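Local coordinates for protein OxyR (Porphyromonas gingivalis, PDB 3HO7) that probably acts as a redox-sensitive, DNA-binding transcription regulator of the LysR family, represented here by its regulatory domain, at residues S45-Q48 and T49-L53; A70-E73 and G74-D77; L111-D115 and E116-F120; G143-E146 and A147-L151; S198-K201 and L202-Q205. All blocks are in the same frame, centred on the assembly; numbering follows the deposited sequence.

Interaction 1: residues S45-Q48 and T49-L53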
loop_
_atom_site.group_PDB
_atom_site.type_symbol
_atom_site.label_atom_id
_atom_site.label_comp_id
_atom_site.label_asym_id
_atom_site.label_seq_id
_atom_site.Cartn_x
_atom_site.Cartn_y
_atom_site.Cartn_z
ATOM N N SER A 45 11.843 2.170 -7.107
ATOM C CA SER A 45 11.637 2.373 -5.680
ATOM C C SER A 45 10.411 3.243 -5.438
ATOM O O SER A 45 10.197 4.234 -6.134
ATOM C CB SER A 45 12.873 3.009 -5.043
ATOM O OG SER A 45 13.205 4.227 -5.685
ATOM N N GLU A 46 9.602 2.859 -4.456
ATOM C CA GLU A 46 8.449 3.657 -4.068
ATOM C C GLU A 46 8.836 4.653 -2.981
ATOM O O GLU A 46 9.415 4.283 -1.960
ATOM C CB GLU A 46 7.301 2.768 -3.580
ATOM C CG GLU A 46 6.671 1.901 -4.661
ATOM C CD GLU A 46 5.398 1.212 -4.198
ATOM O OE1 GLU A 46 4.595 1.845 -3.476
ATOM O OE2 GLU A 46 5.197 0.034 -4.561
ATOM N N MET A 47 8.521 5.921 -3.222
ATOM C CA MET A 47 8.723 6.975 -2.238
ATOM C C MET A 47 7.560 7.941 -2.320
ATOM O O MET A 47 6.924 8.070 -3.364
ATOM C CB MET A 47 9.989 7.770 -2.538
ATOM C CG MET A 47 11.251 6.969 -2.723
ATOM S SD MET A 47 12.575 8.093 -3.199
ATOM C CE MET A 47 13.933 6.946 -3.413
ATOM N N GLN A 48 7.291 8.634 -1.222
ATOM C CA GLN A 48 6.390 9.770 -1.275
ATOM C C GLN A 48 7.149 10.957 -1.862
ATOM O O GLN A 48 8.377 10.922 -1.978
ATOM C CB GLN A 48 5.828 10.087 0.111
ATOM C CG GLN A 48 4.679 9.171 0.515
ATOM C CD GLN A 48 4.450 9.143 2.010
ATOM O OE1 GLN A 48 5.360 9.408 2.794
ATOM N NE2 GLN A 48 3.230 8.812 2.413
ATOM N N THR A 49 6.418 12.000 -2.234
ATOM C CA THR A 49 6.986 13.122 -2.981
ATOM C C THR A 49 8.247 13.707 -2.353
ATOM O O THR A 49 9.235 13.951 -3.043
ATOM C CB THR A 49 5.950 14.241 -3.173
ATOM O OG1 THR A 49 4.775 13.701 -3.793
ATOM C CG2 THR A 49 6.521 15.352 -4.043
ATOM N N SER A 50 8.206 13.938 -1.047
ATOM C CA SER A 50 9.338 14.537 -0.350
ATOM C C SER A 50 10.626 13.776 -0.637
ATOM O O SER A 50 11.628 14.365 -1.044
ATOM C CB SER A 50 9.070 14.590 1.153
ATOM O OG SER A 50 7.808 15.179 1.410
ATOM N N ARG A 51 10.593 12.463 -0.425
ATOM C CA ARG A 51 11.752 11.617 -0.688
ATOM C C ARG A 51 12.179 11.700 -2.149
ATOM O O ARG A 51 13.369 11.767 -2.452
ATOM C CB ARG A 51 11.461 10.164 -0.305
ATOM C CG ARG A 51 11.311 9.942 1.189
ATOM C CD ARG A 51 11.274 8.462 1.532
ATOM N NE ARG A 51 10.038 7.824 1.089
ATOM C CZ ARG A 51 8.916 7.801 1.800
ATOM N NH1 ARG A 51 8.872 8.384 2.992
ATOM N NH2 ARG A 51 7.837 7.198 1.320
ATOM N N CYS A 52 11.201 11.695 -3.051
ATOM C CA CYS A 52 11.478 11.794 -4.480
ATOM C C CYS A 52 12.286 13.041 -4.806
ATOM O O CYS A 52 13.327 12.966 -5.457
ATOM C CB CYS A 52 10.179 11.808 -5.285
ATOM S SG CYS A 52 9.329 10.224 -5.379
ATOM N N LEU A 53 11.794 14.190 -4.354
ATOM C CA LEU A 53 12.441 15.464 -4.644
ATOM C C LEU A 53 13.831 15.528 -4.016
ATOM O O LEU A 53 14.778 16.027 -4.626
ATOM C CB LEU A 53 11.571 16.624 -4.152
ATOM C CG LEU A 53 10.091 16.572 -4.543
ATOM C CD1 LEU A 53 9.398 17.890 -4.210
ATOM C CD2 LEU A 53 9.928 16.238 -6.021
#

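Interaction 2: residues A70-E73 and G74-D77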
loop_
_atom_site.group_PDB
_atom_site.type_symbol
_atom_site.label_atom_id
_atom_site.label_comp_id
_atom_site.label_asym_id
_atom_site.label_seq_id
_atom_site.Cartn_x
_atom_site.Cartn_y
_atom_site.Cartn_z
ATOM N N ALA A 70 6.913 19.552 -9.478
ATOM C CA ALA A 70 7.953 19.555 -8.459
ATOM C C ALA A 70 8.093 20.939 -7.835
ATOM O O ALA A 70 8.328 21.065 -6.635
ATOM C CB ALA A 70 9.281 19.100 -9.048
ATOM N N GLU A 71 8.055 21.973 -8.663
ATOM C CA GLU A 71 8.081 23.332 -8.144
ATOM C C GLU A 71 9.220 23.439 -7.148
ATOM O O GLU A 71 9.075 24.010 -6.072
ATOM C CB GLU A 71 6.735 23.720 -7.536
ATOM C CG GLU A 71 5.687 24.009 -8.595
ATOM C CD GLU A 71 4.292 24.143 -8.034
ATOM O OE1 GLU A 71 4.134 24.056 -6.801
ATOM O OE2 GLU A 71 3.356 24.334 -8.833
ATOM N N THR A 72 10.354 22.861 -7.516
ATOM C CA THR A 72 11.519 22.822 -6.646
ATOM C C THR A 72 12.757 23.287 -7.403
ATOM O O THR A 72 13.085 22.746 -8.459
ATOM C CB THR A 72 11.761 21.395 -6.117
ATOM O OG1 THR A 72 10.609 20.947 -5.392
ATOM C CG2 THR A 72 12.980 21.355 -5.207
ATOM N N GLU A 73 13.440 24.295 -6.872
ATOM C CA GLU A 73 14.670 24.774 -7.487
ATOM C C GLU A 73 15.626 23.606 -7.724
ATOM O O GLU A 73 15.929 22.847 -6.804
ATOM C CB GLU A 73 15.332 25.842 -6.608
ATOM C CG GLU A 73 16.721 26.252 -7.067
ATOM C CD GLU A 73 16.732 26.805 -8.479
ATOM O OE1 GLU A 73 15.765 27.503 -8.852
ATOM O OE2 GLU A 73 17.711 26.547 -9.215
ATOM N N GLY A 74 16.089 23.461 -8.961
ATOM C CA GLY A 74 17.037 22.405 -9.302
ATOM C C GLY A 74 16.387 21.184 -9.925
ATOM O O GLY A 74 17.074 20.246 -10.336
ATOM N N LEU A 75 15.060 21.192 -9.993
ATOM C CA LEU A 75 14.320 20.084 -10.584
ATOM C C LEU A 75 13.407 20.576 -11.699
ATOM O O LEU A 75 13.173 21.776 -11.843
ATOM C CB LEU A 75 13.480 19.366 -9.525
ATOM C CG LEU A 75 14.204 18.719 -8.346
ATOM C CD1 LEU A 75 13.222 17.892 -7.528
ATOM C CD2 LEU A 75 15.357 17.855 -8.837
ATOM N N GLU A 76 12.893 19.636 -12.485
ATOM C CA GLU A 76 11.897 19.946 -13.501
ATOM C C GLU A 76 11.104 18.689 -13.827
ATOM O O GLU A 76 11.520 17.584 -13.486
ATOM C CB GLU A 76 12.544 20.530 -14.760
ATOM C CG GLU A 76 13.253 19.522 -15.648
ATOM C CD GLU A 76 13.922 20.184 -16.839
ATOM O OE1 GLU A 76 14.401 21.329 -16.691
ATOM O OE2 GLU A 76 13.971 19.565 -17.923
ATOM N N ASP A 77 9.956 18.859 -14.470
ATOM C CA ASP A 77 9.082 17.731 -14.746
ATOM C C ASP A 77 8.291 17.913 -16.034
ATOM O O ASP A 77 8.171 19.021 -16.556
ATOM C CB ASP A 77 8.130 17.490 -13.571
ATOM C CG ASP A 77 7.483 18.768 -13.076
ATOM O OD1 ASP A 77 6.341 19.058 -13.492
ATOM O OD2 ASP A 77 8.125 19.487 -12.280
HETATM O O HOH W 1 7.966 22.060 -11.436
#

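Interaction 3: residues L111-D115 and E116-F120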
loop_
_atom_site.group_PDB
_atom_site.type_symbol
_atom_site.label_atom_id
_atom_site.label_comp_id
_atom_site.label_asym_id
_atom_site.label_seq_id
_atom_site.Cartn_x
_atom_site.Cartn_y
_atom_site.Cartn_z
ATOM N N LEU A 111 -14.910 9.750 6.249
ATOM C CA LEU A 111 -14.069 9.960 5.077
ATOM C C LEU A 111 -12.624 9.572 5.374
ATOM O O LEU A 111 -12.081 9.924 6.424
ATOM C CB LEU A 111 -14.133 11.428 4.648
ATOM C CG LEU A 111 -13.288 11.859 3.450
ATOM C CD1 LEU A 111 -13.777 11.168 2.185
ATOM C CD2 LEU A 111 -13.320 13.372 3.285
ATOM N N TRP A 112 -12.009 8.829 4.460
ATOM C CA TRP A 112 -10.612 8.454 4.619
ATOM C C TRP A 112 -9.803 9.211 3.581
ATOM O O TRP A 112 -10.004 9.040 2.384
ATOM C CB TRP A 112 -10.430 6.949 4.426
ATOM C CG TRP A 112 -11.330 6.122 5.286
ATOM C CD1 TRP A 112 -12.405 5.390 4.879
ATOM C CD2 TRP A 112 -11.238 5.947 6.702
ATOM N NE1 TRP A 112 -12.987 4.766 5.953
ATOM C CE2 TRP A 112 -12.290 5.093 7.086
ATOM C CE3 TRP A 112 -10.369 6.428 7.685
ATOM C CZ2 TRP A 112 -12.494 4.709 8.408
ATOM C CZ3 TRP A 112 -10.574 6.048 8.994
ATOM C CH2 TRP A 112 -11.628 5.196 9.345
ATOM N N LEU A 113 -8.879 10.039 4.046
ATOM C CA LEU A 113 -8.080 10.849 3.144
ATOM C C LEU A 113 -6.604 10.542 3.281
ATOM O O LEU A 113 -6.064 10.524 4.383
ATOM C CB LEU A 113 -8.322 12.336 3.402
ATOM C CG LEU A 113 -9.739 12.864 3.179
ATOM C CD1 LEU A 113 -9.816 14.338 3.534
ATOM C CD2 LEU A 113 -10.189 12.635 1.749
ATOM N N LEU A 114 -5.949 10.304 2.155
ATOM C CA LEU A 114 -4.520 10.080 2.174
ATOM C C LEU A 114 -3.866 11.433 2.385
ATOM O O LEU A 114 -4.168 12.391 1.681
ATOM C CB LEU A 114 -4.062 9.471 0.849
ATOM C CG LEU A 114 -4.605 8.078 0.525
ATOM C CD1 LEU A 114 -4.423 7.745 -0.947
ATOM C CD2 LEU A 114 -3.946 7.028 1.403
ATOM N N ASP A 115 -2.966 11.503 3.354
ATOM C CA ASP A 115 -2.231 12.730 3.637
ATOM C C ASP A 115 -1.630 13.324 2.366
ATOM O O ASP A 115 -1.763 14.520 2.107
ATOM C CB ASP A 115 -1.124 12.472 4.665
ATOM C CG ASP A 115 -1.669 12.047 6.017
ATOM O OD1 ASP A 115 -2.784 12.480 6.376
ATOM O OD2 ASP A 115 -0.978 11.282 6.723
ATOM N N GLU A 116 -0.972 12.481 1.577
ATOM C CA GLU A 116 -0.311 12.926 0.353
ATOM C C GLU A 116 -1.059 12.488 -0.906
ATOM O O GLU A 116 -0.956 13.125 -1.953
ATOM C CB GLU A 116 1.134 12.423 0.315
ATOM C CG GLU A 116 1.839 12.638 -1.015
ATOM C CD GLU A 116 3.335 12.414 -0.924
ATOM O OE1 GLU A 116 3.940 12.830 0.089
ATOM O OE2 GLU A 116 3.911 11.825 -1.866
ATOM N N GLY A 117 -1.811 11.397 -0.802
ATOM C CA GLY A 117 -2.594 10.913 -1.929
ATOM C C GLY A 117 -3.691 11.895 -2.296
ATOM O O GLY A 117 -3.936 12.151 -3.475
ATOM N N HIS A 118 -4.347 12.451 -1.283
ATOM C CA HIS A 118 -5.456 13.378 -1.503
ATOM C C HIS A 118 -5.134 14.793 -1.050
ATOM O O HIS A 118 -5.638 15.761 -1.618
ATOM C CB HIS A 118 -6.710 12.901 -0.768
ATOM C CG HIS A 118 -7.100 11.495 -1.087
ATOM N ND1 HIS A 118 -7.274 10.532 -0.116
ATOM C CD2 HIS A 118 -7.343 10.885 -2.271
ATOM C CE1 HIS A 118 -7.616 9.390 -0.689
ATOM N NE2 HIS A 118 -7.661 9.578 -1.996
ATOM N N CYS A 119 -4.304 14.913 -0.019
ATOM C CA CYS A 119 -4.091 16.202 0.622
ATOM C C CYS A 119 -2.653 16.708 0.537
ATOM O O CYS A 119 -2.180 17.406 1.436
ATOM C CB CYS A 119 -4.558 16.148 2.078
ATOM S SG CYS A 119 -6.311 15.743 2.255
ATOM N N PHE A 120 -1.957 16.365 -0.542
ATOM C CA PHE A 120 -0.645 16.939 -0.784
ATOM C C PHE A 120 -0.845 18.396 -1.170
ATOM O O PHE A 120 -1.348 18.697 -2.253
ATOM C CB PHE A 120 0.097 16.189 -1.889
ATOM C CG PHE A 120 1.486 16.705 -2.140
ATOM C CD1 PHE A 120 2.507 16.448 -1.240
ATOM C CD2 PHE A 120 1.770 17.443 -3.276
ATOM C CE1 PHE A 120 3.787 16.919 -1.468
ATOM C CE2 PHE A 120 3.047 17.918 -3.509
ATOM C CZ PHE A 120 4.057 17.655 -2.604
#

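Interaction 4: residues G143-E146 and A147-L151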
loop_
_atom_site.group_PDB
_atom_site.type_symbol
_atom_site.label_atom_id
_atom_site.label_comp_id
_atom_site.label_asym_id
_atom_site.label_seq_id
_atom_site.Cartn_x
_atom_site.Cartn_y
_atom_site.Cartn_z
ATOM N N GLY A 143 -2.064 6.261 6.398
ATOM C CA GLY A 143 -2.781 5.144 5.796
ATOM C C GLY A 143 -2.439 4.929 4.336
ATOM O O GLY A 143 -1.900 5.817 3.672
ATOM N N SER A 144 -2.754 3.739 3.834
ATOM C CA SER A 144 -2.491 3.401 2.442
ATOM C C SER A 144 -3.802 3.268 1.679
ATOM O O SER A 144 -4.848 2.986 2.270
ATOM C CB SER A 144 -1.718 2.084 2.352
ATOM O OG SER A 144 -2.581 0.979 2.559
ATOM N N MET A 145 -3.739 3.472 0.365
ATOM C CA MET A 145 -4.907 3.318 -0.488
ATOM C C MET A 145 -5.524 1.946 -0.273
ATOM O O MET A 145 -6.753 1.795 -0.251
ATOM C CB MET A 145 -4.518 3.474 -1.961
ATOM C CG MET A 145 -5.704 3.433 -2.912
ATOM S SD MET A 145 -6.612 4.989 -2.942
ATOM C CE MET A 145 -5.356 6.097 -3.574
ATOM N N GLU A 146 -4.658 0.948 -0.122
ATOM C CA GLU A 146 -5.081 -0.426 0.079
ATOM C C GLU A 146 -5.975 -0.490 1.308
ATOM O O GLU A 146 -7.101 -0.984 1.251
ATOM C CB GLU A 146 -3.867 -1.337 0.271
ATOM C CG GLU A 146 -4.211 -2.816 0.335
ATOM C CD GLU A 146 -3.009 -3.696 0.639
ATOM O OE1 GLU A 146 -1.904 -3.155 0.849
ATOM O OE2 GLU A 146 -3.174 -4.932 0.672
ATOM N N ALA A 147 -5.464 0.027 2.418
ATOM C CA ALA A 147 -6.217 0.021 3.664
ATOM C C ALA A 147 -7.559 0.730 3.514
ATOM O O ALA A 147 -8.594 0.200 3.917
ATOM C CB ALA A 147 -5.401 0.650 4.780
ATOM N N PHE A 148 -7.542 1.931 2.941
ATOM C CA PHE A 148 -8.771 2.703 2.752
ATOM C C PHE A 148 -9.801 1.954 1.904
ATOM O O PHE A 148 -10.982 1.928 2.235
ATOM C CB PHE A 148 -8.484 4.067 2.123
ATOM C CG PHE A 148 -7.714 5.000 3.011
ATOM C CD1 PHE A 148 -7.677 4.805 4.382
ATOM C CD2 PHE A 148 -7.048 6.090 2.474
ATOM C CE1 PHE A 148 -6.969 5.672 5.200
ATOM C CE2 PHE A 148 -6.339 6.958 3.285
ATOM C CZ PHE A 148 -6.303 6.750 4.651
ATOM N N MET A 149 -9.361 1.344 0.810
ATOM C CA MET A 149 -10.293 0.612 -0.040
ATOM C C MET A 149 -10.859 -0.598 0.693
ATOM O O MET A 149 -12.044 -0.909 0.573
ATOM C CB MET A 149 -9.625 0.190 -1.347
ATOM C CG MET A 149 -9.153 1.368 -2.164
ATOM S SD MET A 149 -8.370 0.865 -3.704
ATOM C CE MET A 149 -9.721 0.027 -4.523
ATOM N N ARG A 150 -10.014 -1.269 1.466
ATOM C CA ARG A 150 -10.460 -2.421 2.231
ATOM C C ARG A 150 -11.534 -1.987 3.226
ATOM O O ARG A 150 -12.496 -2.712 3.469
ATOM C CB ARG A 150 -9.285 -3.086 2.951
ATOM C CG ARG A 150 -8.205 -3.641 2.028
ATOM C CD ARG A 150 -8.747 -4.724 1.111
ATOM N NE ARG A 150 -9.268 -4.164 -0.130
ATOM C CZ ARG A 150 -8.507 -3.810 -1.163
ATOM N NH1 ARG A 150 -9.060 -3.303 -2.257
ATOM N NH2 ARG A 150 -7.191 -3.962 -1.100
ATOM N N LEU A 151 -11.372 -0.792 3.786
ATOM C CA LEU A 151 -12.345 -0.280 4.751
ATOM C C LEU A 151 -13.684 -0.035 4.069
ATOM O O LEU A 151 -14.733 -0.470 4.549
ATOM C CB LEU A 151 -11.838 1.007 5.405
ATOM C CG LEU A 151 -10.739 0.837 6.454
ATOM C CD1 LEU A 151 -10.114 2.181 6.807
ATOM C CD2 LEU A 151 -11.295 0.148 7.684
#

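Interaction 5: residues S198-K201 and L202-Q205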
loop_
_atom_site.group_PDB
_atom_site.type_symbol
_atom_site.label_atom_id
_atom_site.label_comp_id
_atom_site.label_asym_id
_atom_site.label_seq_id
_atom_site.Cartn_x
_atom_site.Cartn_y
_atom_site.Cartn_z
ATOM N N SER A 198 21.743 14.725 -17.595
ATOM C CA SER A 198 22.484 14.665 -18.854
ATOM C C SER A 198 22.189 13.427 -19.704
ATOM O O SER A 198 23.054 12.959 -20.445
ATOM C CB SER A 198 23.990 14.765 -18.580
ATOM O OG SER A 198 24.724 14.932 -19.781
ATOM N N ARG A 199 20.971 12.902 -19.598
ATOM C CA ARG A 199 20.542 11.790 -20.445
ATOM C C ARG A 199 19.236 12.141 -21.153
ATOM O O ARG A 199 18.220 11.460 -20.994
ATOM C CB ARG A 199 20.393 10.500 -19.633
ATOM C CG ARG A 199 21.693 10.010 -19.006
ATOM C CD ARG A 199 21.519 8.671 -18.303
ATOM N NE ARG A 199 22.655 8.357 -17.439
ATOM C CZ ARG A 199 23.667 7.567 -17.783
ATOM N NH1 ARG A 199 23.694 6.999 -18.980
ATOM N NH2 ARG A 199 24.656 7.345 -16.927
ATOM N N ARG A 200 19.281 13.213 -21.938
ATOM C CA ARG A 200 18.102 13.739 -22.621
ATOM C C ARG A 200 17.407 12.715 -23.514
ATOM O O ARG A 200 16.184 12.727 -23.644
ATOM C CB ARG A 200 18.479 14.977 -23.440
ATOM C CG ARG A 200 18.363 16.290 -22.687
ATOM C CD ARG A 200 19.442 17.268 -23.123
ATOM N NE ARG A 200 18.954 18.642 -23.187
ATOM C CZ ARG A 200 18.458 19.312 -22.151
ATOM N NH1 ARG A 200 18.366 18.731 -20.962
ATOM N NH2 ARG A 200 18.042 20.561 -22.309
ATOM N N LYS A 201 18.187 11.836 -24.133
ATOM C CA LYS A 201 17.627 10.850 -25.050
ATOM C C LYS A 201 16.872 9.757 -24.298
ATOM O O LYS A 201 15.797 9.329 -24.721
ATOM C CB LYS A 201 18.726 10.263 -25.940
ATOM C CG LYS A 201 19.482 11.321 -26.730
ATOM C CD LYS A 201 20.535 10.717 -27.647
ATOM C CE LYS A 201 19.902 9.981 -28.819
ATOM N NZ LYS A 201 20.916 9.575 -29.834
ATOM N N LEU A 202 17.433 9.316 -23.177
ATOM C CA LEU A 202 16.764 8.343 -22.324
ATOM C C LEU A 202 15.511 8.961 -21.712
ATOM O O LEU A 202 14.431 8.370 -21.745
ATOM C CB LEU A 202 17.708 7.861 -21.222
ATOM C CG LEU A 202 17.161 6.807 -20.259
ATOM C CD1 LEU A 202 16.781 5.535 -21.003
ATOM C CD2 LEU A 202 18.179 6.508 -19.171
ATOM N N ARG A 203 15.670 10.157 -21.153
ATOM C CA ARG A 203 14.553 10.912 -20.598
ATOM C C ARG A 203 13.412 10.956 -21.605
ATOM O O ARG A 203 12.263 10.664 -21.273
ATOM C CB ARG A 203 15.007 12.329 -20.240
ATOM C CG ARG A 203 13.938 13.222 -19.622
ATOM C CD ARG A 203 14.519 14.602 -19.327
ATOM N NE ARG A 203 13.514 15.567 -18.888
ATOM C CZ ARG A 203 13.770 16.849 -18.647
ATOM N NH1 ARG A 203 15.000 17.323 -18.802
ATOM N NH2 ARG A 203 12.797 17.660 -18.251
ATOM N N GLU A 204 13.743 11.320 -22.840
ATOM C CA GLU A 204 12.761 11.391 -23.914
ATOM C C GLU A 204 12.108 10.030 -24.153
ATOM O O GLU A 204 10.896 9.939 -24.347
ATOM C CB GLU A 204 13.414 11.904 -25.200
ATOM C CG GLU A 204 12.469 12.003 -26.390
ATOM C CD GLU A 204 13.086 12.739 -27.565
ATOM O OE1 GLU A 204 14.147 13.374 -27.382
ATOM O OE2 GLU A 204 12.509 12.684 -28.673
ATOM N N GLN A 205 12.918 8.976 -24.138
ATOM C CA GLN A 205 12.407 7.625 -24.336
ATOM C C GLN A 205 11.470 7.235 -23.196
ATOM O O GLN A 205 10.373 6.724 -23.427
ATOM C CB GLN A 205 13.558 6.621 -24.451
ATOM C CG GLN A 205 13.124 5.218 -24.860
ATOM C CD GLN A 205 14.284 4.241 -24.946
ATOM O OE1 GLN A 205 15.445 4.617 -24.774
ATOM N NE2 GLN A 205 13.974 2.977 -25.214
HETATM O O HOH W 2 17.101 6.247 -25.536
#

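Interaction 1: residues S45-Q48 and T49-L53
Gln48 and Arg51 cross at the junction of strand 40-46 and helix 49-58, part of the periplasmic-binding-protein-like fold that LysR regulatory domains share. Gln48 occupies the N-cap of helix 49-58, and its carbonyl opens the helical bonding: Cys52 N donates to Gln48 O at 3.1 Å, nearly straight and in the carbonyl plane. The Arg51 side chain folds back over this junction. Its bend at chi3 (-70°) turns the guanidinium toward Gln48, whose CB lies over one face of it, with NH2 3.7 Å from that CB. The Gln48 amide and the guanidinium are inclined by 24°, and OE1 stays 3.6 Å from Arg51 NH2. Arg51 NH2 also comes close to Gln48 N, two donors that cannot bond to each other. Met47 crosses the aliphatic part of the arginine. Its CB lies 3.6 Å from Arg51 CB, and its extended thioether carries SD past the same carbon at 3.7 Å. Further out, Met47 reaches Ala16 of strand 11-17 and Ile61. Glu116 OE2 probably accepts from Thr49 N, at the start of the helix, and the Gln48 side chain touches Glu116 as well. Just upstream, strand 40-46 lies at the dimer interface, where Ser45 pairs with a strand of the second subunit and Glu46 OE2 accepts from Ser144 N of that subunit. At the same junction, Cys52 SG sits 3.8 Å from Met47 CB and 3.6 Å from Gln48 O.

Interaction 2: residues A70-E73 and G74-D77
Asp77 OD2 takes Ala70 N at 3.1 Å and a water at 2.7 Å; that water in turn accepts from Glu71 N at 2.8 Å. The amide of Ala70 arrives from above the carboxylate plane, 59° out of it, and OD2 also lies 3.5 Å from Ala70 CB. With chi1 at 47°, Asp77 holds its carboxylate between its own backbone N and carbonyl carbon, while OD1 is held by a salt bridge to Arg190 that probably stabilises its negative charge. The chain gets back to Asp77 through a type II beta turn from Thr72 to Leu75, closed by Leu75 N to Thr72 O at 2.9 Å. Gly74, with phi at 98°, fills the third position of the turn, where glycine is commonly found. Thr72 OG1 donates to Ala70 O at 2.6 Å from above the carbonyl plane, bracing the first arm. Its CB, meanwhile, lies alongside Leu75 CD1, 4.0 Å away, both side chains pointing the same way. The turn thus leads from the loop after strand 63-66 into strand 75-89: Leu75 rests on Leu53, Leu56 and Leu57 of helix 49-58, and Gly74 and Glu76 pair by their backbones with Gln195 and with Val193 of strand 184-194.

Interaction 3: residues L111-D115 and E116-F120
Between Leu114 and Cys119 the chain curls into a tight turn in which Leu114 O accepts from both His118 N and Cys119 N, each at 3.0 Å; the second donor comes nearly head-on to the carbonyl, the first from above its plane. His118 then reaches back along the chain. Its chi1 of -53° lays CG beside its own backbone N and brings ND1 to Leu114 N, which donates to it at 170°, tilted 26° from the ring plane; at 2.6 Å this bond between Leu114 N and His118 ND1 is short as modelled. NE2 is bonded in turn to Phe160 O on strand 158-162, so both ring nitrogens are held and the ring cannot easily turn. Leu114 CD1 covers one face in a CH-pi contact, 4.0 Å from the centroid, and the backbone of Leu113 lies at the ring edge. This histidine immediately precedes Cys119, whose SG is joined to Cys128 in a disulfide, the kind of bond by which OxyR regulators sense peroxide; here it is consistent with the oxidised form. Leu113 CD1 rests 4.0 Å from that SG, and Leu113 also touches Leu133 and Phe160. Gly117 packs closely under Leu114, its CA 3.5 Å from Leu114 CB. On the neighbouring residue, Asp115 OD2 takes the amide of Gly142.

Interaction 4: residues G143-E146 and A147-L151
Ser144 caps helix 145-153: its OG accepts from Ala147 N at 3.0 Å and 170°. A chi1 of 77° brings the hydroxyl round over the first turn, where it also lies 3.6 Å from Ala147 CB. Backbone bonding starts at the same residue, with Phe148 N to Ser144 O at 3.0 Å; Met149 N to Met145 O and Arg150 N to Glu146 O continue it. Among the flat groups, the Phe148 ring has Ser144 O over one face, offset toward the rim, and Gly143 CA near CZ at 4.0 Å. The Arg150 guanidinium likewise has Glu146 O over one face, because bends at chi2 and chi3 fold it back along the helix. Charge plays a looser part. Arg150 NH2 meets the CG of Glu146 at 3.5 Å, but the Glu146 carboxylate is beyond salt-bridge range; Arg150 NH1 pairs with Glu153, and Glu146 OE2, whose place is less certain, bonds to Tyr24 OH of the second subunit. The apolar contact is Met145 CG against Met149 SD at 3.8 Å, the two side chains crossing. These methionines and Phe148 face strand 158-162, touching Ile161 and Thr159, and Phe148 also meets Tyr140 edge-to-face and Trp112 with planes about 20° apart, whereas Glu146, Ala147 and Leu151 lie against Pro23, Glu46 and Pro27 of the second subunit.

Interaction 5: residues S198-K201 and L202-Q205
Arg199 and Leu202 lie side by side at the start of helix 200-211, pointing the same way, with Arg199 CD touching Leu202 CD2 at 4.1 Å. The extended arginine chain makes this possible, as does a Leu202 chi1 near 180° that turns its CG away from its own backbone N. The tight part is the main chain and the CB atoms on it. Arg199, at the N-cap, gives its carbonyl O to Arg203 N at 2.9 Å and 174°, and the next two bonds follow with Glu204 N to Arg200 O at 2.9 Å and Gln205 N to Lys201 O at 3.0 Å. The CB atoms of Arg203 and Glu204 nestle against these carbonyls, Glu204 CB being 3.3 Å from Arg200 O. The other side is loose: the exposed Arg200 and Lys201 point their CB atoms away from the following turn, and a water makes a weak bond to Lys201 O while sitting near Gln205 OE1, a link too short to be trusted in detail. The helix is the crossover of the beta-alpha-beta unit between strands 184-194 and 225-227. Arg200 NH1 and Arg203 NH1 come within 4.2 Å of each other, a proximity of like charges that would be costly if unbalanced. Arg203 NH2, though, forms salt bridges with Glu76 and Asp78 of strand 75-89; the Glu76 pairing is modelled very short and its exact geometry is doubtful. These acids probably offset the Arg203 charge, and Arg200 is exposed in the assembly, where water would probably screen its own.

How the interactions relate
Interaction 4 is the buried contact, with a serine cap and methionine and aromatic packing; interaction 5 is its surface counterpart, another helix start, about 36 Å away centre to centre, surrounded by charged side chains. Interactions 3 and 4 share a core, Leu114 packing on Met145 and Phe148, and Trp112 on Phe148. Interaction 1 joins both sides: Glu116 of interaction 3 probably bonds to Thr49, while Leu53 packs on Thr72 and Leu75 of interaction 2. Interactions 2 and 5 are linked by the closely modelled Glu76-Arg203 ion pair. Interactions 1 and 4 do not touch, yet both reach the second subunit. Interaction 3 alone among the five contains a disulfide cysteine.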